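Local atomic coordinates of beta-lactamase-like protein (PDB entry 6AUF), a protein that is a zinc-dependent hydrolase of the metallo-beta-lactamase superfamily, which probably hydrolyses beta-lactam antibiotics at a two-zinc active site. Residues A[52-57]-A[91-96]; A[180-185]-A[189-194]; A[258-261]-A[266-269]. One frame throughout, in Å; residues are numbered along the deposited sequence.

Interaction 1 of 3, residues A[52-57]-A[91-96]; sequences NTWYVG and RKLGFD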
ATOM      1  N   ASN A  52      -4.664 -16.750  -3.460  1.00 67.48           N
ATOM      2  CA  ASN A  52      -3.521 -16.445  -4.313  1.00 72.47           C
ATOM      3  C   ASN A  52      -2.717 -15.241  -3.830  1.00 74.09           C
ATOM      4  O   ASN A  52      -1.900 -14.709  -4.600  1.00 75.84           O
ATOM      5  CB  ASN A  52      -3.994 -16.203  -5.751  1.00 76.70           C
ATOM      6  CG  ASN A  52      -4.913 -14.974  -5.875  1.00 84.06           C
ATOM      7  OD1 ASN A  52      -5.171 -14.259  -4.895  1.00 75.53           O
ATOM      8  ND2 ASN A  52      -5.391 -14.718  -7.091  1.00 85.27           N
ATOM      9  N   THR A  53      -2.916 -14.805  -2.585  1.00 67.38           N
ATOM     10  CA  THR A  53      -2.338 -13.564  -2.092  1.00 64.70           C
ATOM     11  C   THR A  53      -1.385 -13.838  -0.939  1.00 70.96           C
ATOM     12  O   THR A  53      -1.727 -14.564   0.000  1.00 70.27           O
ATOM     13  CB  THR A  53      -3.439 -12.594  -1.655  1.00 61.37           C
ATOM     14  OG1 THR A  53      -4.311 -12.376  -2.764  1.00 61.56           O
ATOM     15  CG2 THR A  53      -2.841 -11.285  -1.184  1.00 56.02           C
ATOM     16  N   TRP A  54      -0.220 -13.192  -0.987  1.00 76.18           N
ATOM     17  CA  TRP A  54       0.905 -13.493  -0.122  1.00 71.96           C
ATOM     18  C   TRP A  54       1.528 -12.214   0.421  1.00 78.61           C
ATOM     19  O   TRP A  54       1.683 -11.229  -0.311  1.00 80.64           O
ATOM     20  CB  TRP A  54       1.956 -14.274  -0.901  1.00 74.99           C
ATOM     21  CG  TRP A  54       1.412 -15.479  -1.623  1.00 78.33           C
ATOM     22  CD1 TRP A  54       0.947 -15.528  -2.897  1.00 77.07           C
ATOM     23  CD2 TRP A  54       1.301 -16.810  -1.103  1.00 82.72           C
ATOM     24  NE1 TRP A  54       0.545 -16.805  -3.210  1.00 84.59           N
ATOM     25  CE2 TRP A  54       0.755 -17.611  -2.125  1.00 82.44           C
ATOM     26  CE3 TRP A  54       1.622 -17.401   0.126  1.00 77.01           C
ATOM     27  CZ2 TRP A  54       0.519 -18.967  -1.959  1.00 82.58           C
ATOM     28  CZ3 TRP A  54       1.380 -18.747   0.292  1.00 78.70           C
ATOM     29  CH2 TRP A  54       0.831 -19.516  -0.743  1.00 82.89           C
ATOM     30  N   TYR A  55       1.896 -12.235   1.702  1.00 75.80           N
ATOM     31  CA  TYR A  55       2.747 -11.189   2.254  1.00 71.34           C
ATOM     32  C   TYR A  55       4.200 -11.540   1.969  1.00 77.93           C
ATOM     33  O   TYR A  55       4.647 -12.647   2.277  1.00 85.83           O
ATOM     34  CB  TYR A  55       2.532 -11.032   3.759  1.00 62.34           C
ATOM     35  CG  TYR A  55       3.207  -9.807   4.339  1.00 62.80           C
ATOM     36  CD1 TYR A  55       4.530  -9.848   4.784  1.00 63.81           C
ATOM     37  CD2 TYR A  55       2.520  -8.599   4.435  1.00 59.23           C
ATOM     38  CE1 TYR A  55       5.141  -8.720   5.320  1.00 66.39           C
ATOM     39  CE2 TYR A  55       3.120  -7.469   4.962  1.00 54.81           C
ATOM     40  CZ  TYR A  55       4.419  -7.531   5.399  1.00 68.95           C
ATOM     41  OH  TYR A  55       4.984  -6.392   5.914  1.00 68.15           O
ATOM     42  N   VAL A  56       4.931 -10.605   1.372  1.00 75.80           N
ATOM     43  CA  VAL A  56       6.304 -10.853   0.954  1.00 72.87           C
ATOM     44  C   VAL A  56       7.155  -9.642   1.295  1.00 73.25           C
ATOM     45  O   VAL A  56       8.284  -9.509   0.812  1.00 75.71           O
ATOM     46  CB  VAL A  56       6.381 -11.170  -0.550  1.00 75.79           C
ATOM     47  CG1 VAL A  56       5.897 -12.585  -0.827  1.00 75.57           C
ATOM     48  CG2 VAL A  56       5.559 -10.154  -1.339  1.00 74.23           C
ATOM     49  N   GLY A  57       6.612  -8.749   2.118  1.00 74.53           N
ATOM     50  CA  GLY A  57       7.310  -7.548   2.517  1.00 69.48           C
ATOM     51  C   GLY A  57       8.229  -7.795   3.694  1.00 74.16           C
ATOM     52  O   GLY A  57       8.575  -8.933   4.026  1.00 88.16           O
ATOM     53  N   ARG A  91      10.880 -16.143  -3.939  1.00 88.39           N
ATOM     54  CA  ARG A  91      11.436 -17.464  -4.182  1.00 94.95           C
ATOM     55  C   ARG A  91      11.170 -18.383  -3.000  1.00100.78           C
ATOM     56  O   ARG A  91      10.683 -19.507  -3.168  1.00100.35           O
ATOM     57  CB  ARG A  91      12.932 -17.337  -4.458  1.00 98.52           C
ATOM     58  CG  ARG A  91      13.270 -16.151  -5.338  1.00 95.23           C
ATOM     59  CD  ARG A  91      14.760 -15.908  -5.414  1.00103.26           C
ATOM     60  NE  ARG A  91      15.092 -14.949  -6.461  1.00107.42           N
ATOM     61  CZ  ARG A  91      15.152 -15.249  -7.756  1.00121.25           C
ATOM     62  NH1 ARG A  91      14.900 -16.486  -8.173  1.00117.71           N
ATOM     63  NH2 ARG A  91      15.462 -14.308  -8.638  1.00137.94           N
ATOM     64  N   LYS A  92      11.459 -17.907  -1.788  1.00101.14           N
ATOM     65  CA  LYS A  92      11.216 -18.703  -0.596  1.00102.98           C
ATOM     66  C   LYS A  92       9.790 -19.232  -0.534  1.00 97.32           C
ATOM     67  O   LYS A  92       9.525 -20.145   0.251  1.00101.64           O
ATOM     68  CB  LYS A  92      11.542 -17.874   0.651  1.00107.63           C
ATOM     69  CG  LYS A  92      13.029 -17.562   0.813  1.00119.83           C
ATOM     70  CD  LYS A  92      13.236 -16.165   1.395  1.00124.28           C
ATOM     71  CE  LYS A  92      14.049 -16.204   2.677  1.00127.87           C
ATOM     72  NZ  LYS A  92      13.241 -16.686   3.834  1.00126.99           N
ATOM     73  N   LEU A  93       8.873 -18.694  -1.339  1.00 93.73           N
ATOM     74  CA  LEU A  93       7.514 -19.207  -1.443  1.00 89.85           C
ATOM     75  C   LEU A  93       7.331 -20.152  -2.622  1.00 99.50           C
ATOM     76  O   LEU A  93       6.230 -20.686  -2.808  1.00 94.33           O
ATOM     77  CB  LEU A  93       6.530 -18.045  -1.560  1.00 81.19           C
ATOM     78  CG  LEU A  93       5.603 -17.795  -0.372  1.00 81.81           C
ATOM     79  CD1 LEU A  93       6.418 -17.641   0.876  1.00 77.87           C
ATOM     80  CD2 LEU A  93       4.745 -16.546  -0.607  1.00 74.93           C
ATOM     81  N   GLY A  94       8.374 -20.358  -3.425  1.00109.78           N
ATOM     82  CA  GLY A  94       8.287 -21.217  -4.587  1.00109.33           C
ATOM     83  C   GLY A  94       7.843 -20.538  -5.860  1.00105.10           C
ATOM     84  O   GLY A  94       7.418 -21.230  -6.793  1.00108.14           O
ATOM     85  N   PHE A  95       7.930 -19.212  -5.933  1.00 93.69           N
ATOM     86  CA  PHE A  95       7.509 -18.460  -7.105  1.00 95.75           C
ATOM     87  C   PHE A  95       8.708 -17.808  -7.783  1.00100.59           C
ATOM     88  O   PHE A  95       9.671 -17.401  -7.128  1.00104.26           O
ATOM     89  CB  PHE A  95       6.474 -17.392  -6.729  1.00 86.31           C
ATOM     90  CG  PHE A  95       5.202 -17.960  -6.161  1.00 85.15           C
ATOM     91  CD1 PHE A  95       4.343 -18.706  -6.954  1.00 82.92           C
ATOM     92  CD2 PHE A  95       4.867 -17.754  -4.835  1.00 83.89           C
ATOM     93  CE1 PHE A  95       3.170 -19.235  -6.435  1.00 80.87           C
ATOM     94  CE2 PHE A  95       3.691 -18.278  -4.310  1.00 81.82           C
ATOM     95  CZ  PHE A  95       2.843 -19.014  -5.109  1.00 79.03           C
ATOM     96  N   ASP A  96       8.640 -17.718  -9.110  1.00 96.67           N
ATOM     97  CA  ASP A  96       9.720 -17.134  -9.890  1.00 97.04           C
ATOM     98  C   ASP A  96       9.479 -15.639 -10.048  1.00 99.46           C
ATOM     99  O   ASP A  96       8.439 -15.248 -10.592  1.00 94.91           O
ATOM    100  CB  ASP A  96       9.802 -17.785 -11.257  1.00100.50           C
ATOM    101  CG  ASP A  96      11.112 -17.496 -11.967  1.00108.30           C
ATOM    102  OD1 ASP A  96      11.759 -16.482 -11.628  1.00104.99           O
ATOM    103  OD2 ASP A  96      11.492 -18.291 -12.865  1.00111.39           O
TER
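Phe-95 CE2 lies over one face of the Trp-54 indole, 3.6 Å from Trp-54 NE1, and displaced toward the rim of the ring system. Leu-93 CD2 approaches the indole obliquely. This methyl is 3.5 Å from Trp-54 CD2 and also stands against CB and CE3. The indole is therefore met at two places: Phe-95 near NE1 and CE2, Leu-93 CD2 near CD2 and CE3. At the edge of the Phe-95 ring, in its plane, sits Trp-54 CZ2. The five-membered ring of Trp-54 and the ring of Phe-95 form an oblique pair, with centroids 5.0 Å apart and planes at 58°. Trp-54 CG stands anti to its carbonyl carbon (chi1 -51°), which turns the indole toward 91-96. Val-56 adds a smaller apolar touch, CG1 to Leu-93 CD2 at 4.1 Å. No hydrogen bond crosses the contact. The indole N-H is instead bonded to Thr-67 OG1.

Gly-94 separates the two apolar residues. It follows helix 83-91 and, with a positive phi of 89°, closes a Schellman motif. Leu-93 just before it and Phe-95 just after it both turn to the tryptophan.

The contact joins strand 53-55 of the seven-stranded sheet to the loop that follows helix 83-91 and leads to strand 100-104. Backbone bonds from Trp-54 to Leu-65 and from Tyr-55 to Ala-47 hold the strand between its two neighbours. His-48 meets the Trp-54 ring, His-72 meets Phe-95 edge-to-face, and Ile-90 of helix 83-91 packs against both Val-56 and Phe-95.

Interaction 2 of 3, residues A[180-185]-A[189-194]; sequences RETPAH and SASWTW. With ZN (zinc ion), chain C.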
ATOM      1  N   ARG A 180      -8.637   2.220  -6.878  1.00 50.67           N
ATOM      2  CA  ARG A 180      -9.370   3.423  -6.546  1.00 46.17           C
ATOM      3  C   ARG A 180      -8.361   4.503  -6.185  1.00 54.20           C
ATOM      4  O   ARG A 180      -7.448   4.256  -5.384  1.00 52.24           O
ATOM      5  CB  ARG A 180     -10.331   3.216  -5.364  1.00 43.20           C
ATOM      6  CG  ARG A 180     -11.568   2.334  -5.604  1.00 46.10           C
ATOM      7  CD  ARG A 180     -12.379   2.696  -6.811  1.00 41.62           C
ATOM      8  NE  ARG A 180     -12.847   4.083  -6.798  1.00 52.01           N
ATOM      9  CZ  ARG A 180     -14.088   4.467  -6.497  1.00 55.31           C
ATOM     10  NH1 ARG A 180     -15.006   3.573  -6.154  1.00 47.39           N
ATOM     11  NH2 ARG A 180     -14.420   5.761  -6.533  1.00 56.71           N
ATOM     12  N   GLU A 181      -8.532   5.701  -6.760  1.00 44.54           N
ATOM     13  CA  GLU A 181      -7.804   6.863  -6.259  1.00 42.08           C
ATOM     14  C   GLU A 181      -8.346   7.244  -4.882  1.00 51.91           C
ATOM     15  O   GLU A 181      -9.543   7.529  -4.734  1.00 48.88           O
ATOM     16  CB  GLU A 181      -7.900   8.038  -7.229  1.00 49.95           C
ATOM     17  CG  GLU A 181      -6.777   8.027  -8.264  1.00 63.85           C
ATOM     18  CD  GLU A 181      -6.724   9.283  -9.107  1.00 61.17           C
ATOM     19  OE1 GLU A 181      -5.706   9.516  -9.810  1.00 50.54           O
ATOM     20  OE2 GLU A 181      -7.708  10.040  -9.056  1.00 73.34           O
ATOM     21  N   THR A 182      -7.465   7.243  -3.880  1.00 35.36           N
ATOM     22  CA  THR A 182      -7.841   7.414  -2.470  1.00 45.76           C
ATOM     23  C   THR A 182      -6.903   8.429  -1.819  1.00 44.28           C
ATOM     24  O   THR A 182      -6.099   8.077  -0.950  1.00 53.37           O
ATOM     25  CB  THR A 182      -7.804   6.066  -1.728  1.00 44.67           C
ATOM     26  OG1 THR A 182      -6.491   5.483  -1.827  1.00 48.10           O
ATOM     27  CG2 THR A 182      -8.777   5.095  -2.342  1.00 42.64           C
ATOM     28  N   PRO A 183      -6.996   9.707  -2.195  1.00 51.03           N
ATOM     29  CA  PRO A 183      -5.887  10.637  -1.922  1.00 49.78           C
ATOM     30  C   PRO A 183      -5.881  11.243  -0.526  1.00 51.20           C
ATOM     31  O   PRO A 183      -5.658  12.452  -0.387  1.00 42.45           O
ATOM     32  CB  PRO A 183      -6.085  11.727  -2.990  1.00 40.87           C
ATOM     33  CG  PRO A 183      -7.106  11.149  -3.956  1.00 50.51           C
ATOM     34  CD  PRO A 183      -7.980  10.314  -3.103  1.00 49.48           C
ATOM     35  N   ALA A 184      -6.094  10.417   0.510  1.00 46.53           N
ATOM     36  CA  ALA A 184      -6.116  10.927   1.875  1.00 34.87           C
ATOM     37  C   ALA A 184      -4.713  11.235   2.384  1.00 46.18           C
ATOM     38  O   ALA A 184      -4.499  12.268   3.025  1.00 56.53           O
ATOM     39  CB  ALA A 184      -6.822   9.940   2.792  1.00 34.42           C
ATOM     40  N   HIS A 185      -3.745  10.368   2.101  1.00 44.78           N
ATOM     41  CA  HIS A 185      -2.435  10.473   2.727  1.00 48.47           C
ATOM     42  C   HIS A 185      -1.457  11.247   1.863  1.00 48.63           C
ATOM     43  O   HIS A 185      -0.580  11.940   2.394  1.00 49.99           O
ATOM     44  CB  HIS A 185      -1.895   9.064   3.049  1.00 41.26           C
ATOM     45  CG  HIS A 185      -0.414   9.020   3.313  1.00 46.47           C
ATOM     46  ND1 HIS A 185       0.143   9.344   4.532  1.00 52.35           N
ATOM     47  CD2 HIS A 185       0.624   8.714   2.501  1.00 50.67           C
ATOM     48  CE1 HIS A 185       1.458   9.232   4.464  1.00 43.05           C
ATOM     49  NE2 HIS A 185       1.774   8.850   3.242  1.00 58.32           N
ATOM     50  N   SER A 189      -2.098   8.709  -3.695  1.00 45.79           N
ATOM     51  CA  SER A 189      -2.505   7.520  -2.958  1.00 41.42           C
ATOM     52  C   SER A 189      -3.539   6.704  -3.729  1.00 45.92           C
ATOM     53  O   SER A 189      -4.511   7.242  -4.277  1.00 48.74           O
ATOM     54  CB  SER A 189      -3.061   7.918  -1.596  1.00 40.72           C
ATOM     55  OG  SER A 189      -3.886   6.878  -1.114  1.00 46.87           O
ATOM     56  N   ALA A 190      -3.319   5.395  -3.767  1.00 49.67           N
ATOM     57  CA  ALA A 190      -4.208   4.442  -4.407  1.00 48.49           C
ATOM     58  C   ALA A 190      -4.489   3.281  -3.461  1.00 57.75           C
ATOM     59  O   ALA A 190      -3.661   2.913  -2.626  1.00 63.16           O
ATOM     60  CB  ALA A 190      -3.612   3.906  -5.697  1.00 49.61           C
ATOM     61  N   SER A 191      -5.681   2.716  -3.596  1.00 59.24           N
ATOM     62  CA  SER A 191      -6.094   1.535  -2.862  1.00 49.38           C
ATOM     63  C   SER A 191      -6.558   0.487  -3.862  1.00 58.41           C
ATOM     64  O   SER A 191      -7.127   0.818  -4.910  1.00 55.24           O
ATOM     65  CB  SER A 191      -7.211   1.853  -1.870  1.00 37.84           C
ATOM     66  OG  SER A 191      -6.690   2.568  -0.764  1.00 55.83           O
ATOM     67  N   TRP A 192      -6.304  -0.780  -3.532  1.00 53.78           N
ATOM     68  CA  TRP A 192      -6.504  -1.877  -4.459  1.00 48.59           C
ATOM     69  C   TRP A 192      -7.435  -2.930  -3.869  1.00 55.22           C
ATOM     70  O   TRP A 192      -7.492  -3.126  -2.652  1.00 60.00           O
ATOM     71  CB  TRP A 192      -5.166  -2.500  -4.824  1.00 52.52           C
ATOM     72  CG  TRP A 192      -4.273  -1.585  -5.610  1.00 54.81           C
ATOM     73  CD1 TRP A 192      -3.362  -0.699  -5.110  1.00 52.07           C
ATOM     74  CD2 TRP A 192      -4.189  -1.484  -7.037  1.00 53.16           C
ATOM     75  NE1 TRP A 192      -2.717  -0.052  -6.135  1.00 51.03           N
ATOM     76  CE2 TRP A 192      -3.206  -0.516  -7.330  1.00 56.32           C
ATOM     77  CE3 TRP A 192      -4.862  -2.102  -8.095  1.00 60.37           C
ATOM     78  CZ2 TRP A 192      -2.871  -0.157  -8.640  1.00 59.03           C
ATOM     79  CZ3 TRP A 192      -4.530  -1.740  -9.403  1.00 60.35           C
ATOM     80  CH2 TRP A 192      -3.542  -0.781  -9.660  1.00 57.44           C
ATOM     81  N   THR A 193      -8.133  -3.639  -4.755  1.00 50.38           N
ATOM     82  CA  THR A 193      -9.220  -4.524  -4.359  1.00 49.01           C
ATOM     83  C   THR A 193      -9.288  -5.698  -5.333  1.00 58.20           C
ATOM     84  O   THR A 193      -9.200  -5.498  -6.552  1.00 68.61           O
ATOM     85  CB  THR A 193     -10.537  -3.710  -4.318  1.00 59.18           C
ATOM     86  OG1 THR A 193     -11.074  -3.715  -2.989  1.00 62.12           O
ATOM     87  CG2 THR A 193     -11.590  -4.184  -5.338  1.00 45.51           C
ATOM     88  N   TRP A 194      -9.427  -6.917  -4.809  1.00 56.64           N
ATOM     89  CA  TRP A 194      -9.538  -8.100  -5.666  1.00 60.79           C
ATOM     90  C   TRP A 194     -10.087  -9.264  -4.855  1.00 60.22           C
ATOM     91  O   TRP A 194     -10.118  -9.226  -3.625  1.00 61.19           O
ATOM     92  CB  TRP A 194      -8.197  -8.490  -6.307  1.00 58.98           C
ATOM     93  CG  TRP A 194      -7.141  -8.952  -5.330  1.00 54.63           C
ATOM     94  CD1 TRP A 194      -6.827 -10.254  -5.002  1.00 59.81           C
ATOM     95  CD2 TRP A 194      -6.255  -8.129  -4.575  1.00 51.93           C
ATOM     96  NE1 TRP A 194      -5.798 -10.283  -4.081  1.00 57.17           N
ATOM     97  CE2 TRP A 194      -5.427  -8.996  -3.801  1.00 58.34           C
ATOM     98  CE3 TRP A 194      -6.077  -6.747  -4.464  1.00 50.65           C
ATOM     99  CZ2 TRP A 194      -4.444  -8.518  -2.934  1.00 56.74           C
ATOM    100  CZ3 TRP A 194      -5.094  -6.272  -3.600  1.00 54.06           C
ATOM    101  CH2 TRP A 194      -4.293  -7.151  -2.849  1.00 55.15           C
TER
HETATM  102 ZN    ZN C 402       3.621   7.959   2.892  1.00 53.85          ZN
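Arg-180 and Ser-191 form a hydrogen-bonded pair in an antiparallel beta hairpin made by strands 175-181 and 190-197. The hairpin belongs to the five-stranded sheet of the metallo-beta-lactamase fold, and its connecting loop brings a zinc ligand to the active site.

The backbone bonds come first. Arg-180 N donates to Ser-191 O at 2.8 Å, and Ser-191 N returns to Arg-180 O at 2.9 Å. Glu-181 and Ala-190 follow as a non-hydrogen-bonded pair. Beyond them Thr-182 N reaches Ser-189 O at 3.0 Å, from 40° out of the carbonyl plane.

The hydroxyls form a second group. Thr-182 OG1 and Ser-191 OG share a hydrogen bond of 3.1 Å. Thr-182 OG1 sits between its own N and carbonyl carbon (chi1 58°), which turns it toward Ser-191. Ser-189 OG has both Asp-210 OD2 and Thr-182 O within reach, and its proton may go to either acceptor. The strongest polar partner of Ser-191 OG is Asp-210.

Apolar contact is slight. Thr-182 CG2 rests 3.6 Å from Ser-191 CB, and Ile-239 of helix 226-241 packs on both residues.

Metal binding is the last kind. His-107 and His-109 share one zinc with His-185. Thr-213 O accepts a bond from His-185 ND1 and so fixes the ring, while His-185 NE2 binds the zinc at 2.1 Å.

Interaction 3 of 3, residues A[258-261]-A[266-269]; sequences FDRL and PLVN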
ATOM      1  N   PHE A 258      -0.224  -8.635  11.333  1.00 69.76           N
ATOM      2  CA  PHE A 258       0.570  -9.801  11.723  1.00 76.47           C
ATOM      3  C   PHE A 258      -0.178 -10.700  12.706  1.00 76.73           C
ATOM      4  O   PHE A 258      -0.155 -11.925  12.561  1.00 81.13           O
ATOM      5  CB  PHE A 258       1.921  -9.352  12.278  1.00 65.52           C
ATOM      6  CG  PHE A 258       2.837  -8.802  11.221  1.00 65.97           C
ATOM      7  CD1 PHE A 258       2.519  -8.957   9.871  1.00 63.00           C
ATOM      8  CD2 PHE A 258       3.991  -8.113  11.555  1.00 69.58           C
ATOM      9  CE1 PHE A 258       3.349  -8.454   8.874  1.00 63.05           C
ATOM     10  CE2 PHE A 258       4.832  -7.597  10.563  1.00 65.15           C
ATOM     11  CZ  PHE A 258       4.518  -7.779   9.225  1.00 63.43           C
ATOM     12  N   ASP A 259      -0.868 -10.119  13.691  1.00 76.99           N
ATOM     13  CA  ASP A 259      -1.695 -10.923  14.588  1.00 74.87           C
ATOM     14  C   ASP A 259      -2.787 -11.660  13.827  1.00 78.33           C
ATOM     15  O   ASP A 259      -3.052 -12.838  14.092  1.00 87.26           O
ATOM     16  CB  ASP A 259      -2.324 -10.042  15.665  1.00 78.28           C
ATOM     17  CG  ASP A 259      -1.357  -9.688  16.775  1.00 92.89           C
ATOM     18  OD1 ASP A 259      -0.180 -10.095  16.691  1.00 96.65           O
ATOM     19  OD2 ASP A 259      -1.781  -9.007  17.736  1.00 98.34           O
ATOM     20  N   ARG A 260      -3.453 -10.971  12.895  1.00 77.24           N
ATOM     21  CA  ARG A 260      -4.525 -11.588  12.118  1.00 72.51           C
ATOM     22  C   ARG A 260      -3.985 -12.711  11.238  1.00 74.50           C
ATOM     23  O   ARG A 260      -4.641 -13.747  11.071  1.00 77.97           O
ATOM     24  CB  ARG A 260      -5.248 -10.518  11.280  1.00 66.78           C
ATOM     25  CG  ARG A 260      -5.949  -9.437  12.116  1.00 68.86           C
ATOM     26  CD  ARG A 260      -7.006  -8.618  11.326  1.00 71.15           C
ATOM     27  NE  ARG A 260      -6.404  -7.801  10.281  1.00 68.97           N
ATOM     28  CZ  ARG A 260      -6.716  -7.856   8.992  1.00 71.49           C
ATOM     29  NH1 ARG A 260      -7.665  -8.672   8.550  1.00 74.17           N
ATOM     30  NH2 ARG A 260      -6.076  -7.075   8.143  1.00 69.24           N
ATOM     31  N   LEU A 261      -2.787 -12.521  10.674  1.00 70.21           N
ATOM     32  CA  LEU A 261      -2.142 -13.575   9.903  1.00 70.96           C
ATOM     33  C   LEU A 261      -1.673 -14.714  10.802  1.00 81.90           C
ATOM     34  O   LEU A 261      -1.594 -15.865  10.362  1.00 88.35           O
ATOM     35  CB  LEU A 261      -0.962 -13.002   9.117  1.00 63.91           C
ATOM     36  CG  LEU A 261      -1.326 -12.198   7.880  1.00 79.58           C
ATOM     37  CD1 LEU A 261      -0.096 -11.926   7.031  1.00 81.24           C
ATOM     38  CD2 LEU A 261      -2.395 -12.919   7.078  1.00 81.03           C
ATOM     39  N   PRO A 266      -8.852 -11.967  14.136  1.00 76.06           N
ATOM     40  CA  PRO A 266      -9.661 -12.398  12.986  1.00 76.39           C
ATOM     41  C   PRO A 266      -9.128 -11.815  11.687  1.00 78.17           C
ATOM     42  O   PRO A 266      -9.000 -10.598  11.546  1.00 73.52           O
ATOM     43  CB  PRO A 266     -11.060 -11.860  13.317  1.00 69.19           C
ATOM     44  CG  PRO A 266     -11.058 -11.724  14.807  1.00 68.33           C
ATOM     45  CD  PRO A 266      -9.664 -11.263  15.143  1.00 68.76           C
ATOM     46  N   LEU A 267      -8.826 -12.695  10.729  1.00 74.40           N
ATOM     47  CA  LEU A 267      -8.362 -12.241   9.425  1.00 68.80           C
ATOM     48  C   LEU A 267      -9.492 -11.612   8.617  1.00 78.24           C
ATOM     49  O   LEU A 267      -9.249 -10.679   7.846  1.00 87.79           O
ATOM     50  CB  LEU A 267      -7.749 -13.408   8.653  1.00 64.08           C
ATOM     51  CG  LEU A 267      -7.263 -13.090   7.239  1.00 66.82           C
ATOM     52  CD1 LEU A 267      -6.066 -12.160   7.279  1.00 57.88           C
ATOM     53  CD2 LEU A 267      -6.928 -14.359   6.472  1.00 60.37           C
ATOM     54  N   VAL A 268     -10.721 -12.096   8.785  1.00 69.10           N
ATOM     55  CA  VAL A 268     -11.874 -11.645   8.017  1.00 60.63           C
ATOM     56  C   VAL A 268     -12.727 -10.735   8.891  1.00 70.55           C
ATOM     57  O   VAL A 268     -13.192 -11.144   9.960  1.00 67.73           O
ATOM     58  CB  VAL A 268     -12.702 -12.822   7.492  1.00 59.14           C
ATOM     59  CG1 VAL A 268     -14.002 -12.313   6.880  1.00 58.55           C
ATOM     60  CG2 VAL A 268     -11.910 -13.599   6.453  1.00 59.27           C
ATOM     61  N   ASN A 269     -12.950  -9.504   8.421  1.00 69.04           N
ATOM     62  CA  ASN A 269     -13.783  -8.552   9.154  1.00 70.27           C
ATOM     63  C   ASN A 269     -14.252  -7.489   8.148  1.00 74.96           C
ATOM     64  O   ASN A 269     -13.607  -6.456   7.980  1.00 71.51           O
ATOM     65  CB  ASN A 269     -13.039  -7.938  10.320  1.00 65.31           C
ATOM     66  CG  ASN A 269     -13.727  -6.704  10.859  1.00 81.01           C
ATOM     67  OD1 ASN A 269     -14.946  -6.548  10.734  1.00 79.75           O
ATOM     68  ND2 ASN A 269     -12.946  -5.807  11.449  1.00 87.34           N
TER
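Arg-260 runs from CB to NH1 past the carbonyls of Pro-266 and Leu-267. CB begins 3.8 Å from Pro-266 O and 4.0 Å from Leu-267 CA. CG continues past the same carbonyl, with Pro-266 O at 3.3 Å. The position of CD against that oxygen is doubtful. At chi3 (-66°) the chain bends, which turns the guanidinium alongside Leu-267. NE finds its hydrogen-bond partner outside the two segments, at Ser-255 O. NH1 ends 2.7 Å from Leu-267 O, yet the angle is poor and no hydrogen bond is made. Pro-266 O and Leu-267 O both lie at the edge of the guanidinium, in its plane. Arg-260 NH1 also stands 4.0 Å from Leu-267 CD1.

That methyl has a second, apolar neighbour. Leu-261 CD2 meets Leu-267 CD1 at 3.8 Å. CG of Leu-267 is anti to its backbone N (chi1 178°), and from there CD1 reaches both Leu-261 and the arginine.

The contact is a local one at the surface. After short helix 257-261 the chain turns, and 266-269 passes across the end of that helix before helix 272-292. Asp-259 and Ala-265 share a backbone hydrogen bond across the turn. Strand 246-248, at the border of the five-stranded sheet, meets Arg-260 through Leu-247 and Leu-267 through Ile-246, while Leu-27 of helix 27-30 packs on Leu-261.

Overall arrangement
Interaction 1 touches both of the others, through residues next to its core. Thr-53 OG1 and Trp-194 NE1, 2.9 Å apart, probably share a hydrogen bond that links the seven-stranded sheet to the hairpin of interaction 2. Tyr-55 OH packs on Phe-258 CZ of interaction 3 at 3.6 Å. Interactions 2 and 3 do not touch; their nearest atoms are about 11 Å apart. Interaction 2 alone reaches the metal: His-185 binds one zinc, and its side chain is about 5 Å from the second. The side chain of Arg-260 in interaction 3 is about 11 Å from that of His-251, a ligand of that second zinc. Interaction 1 lies away from the metal site.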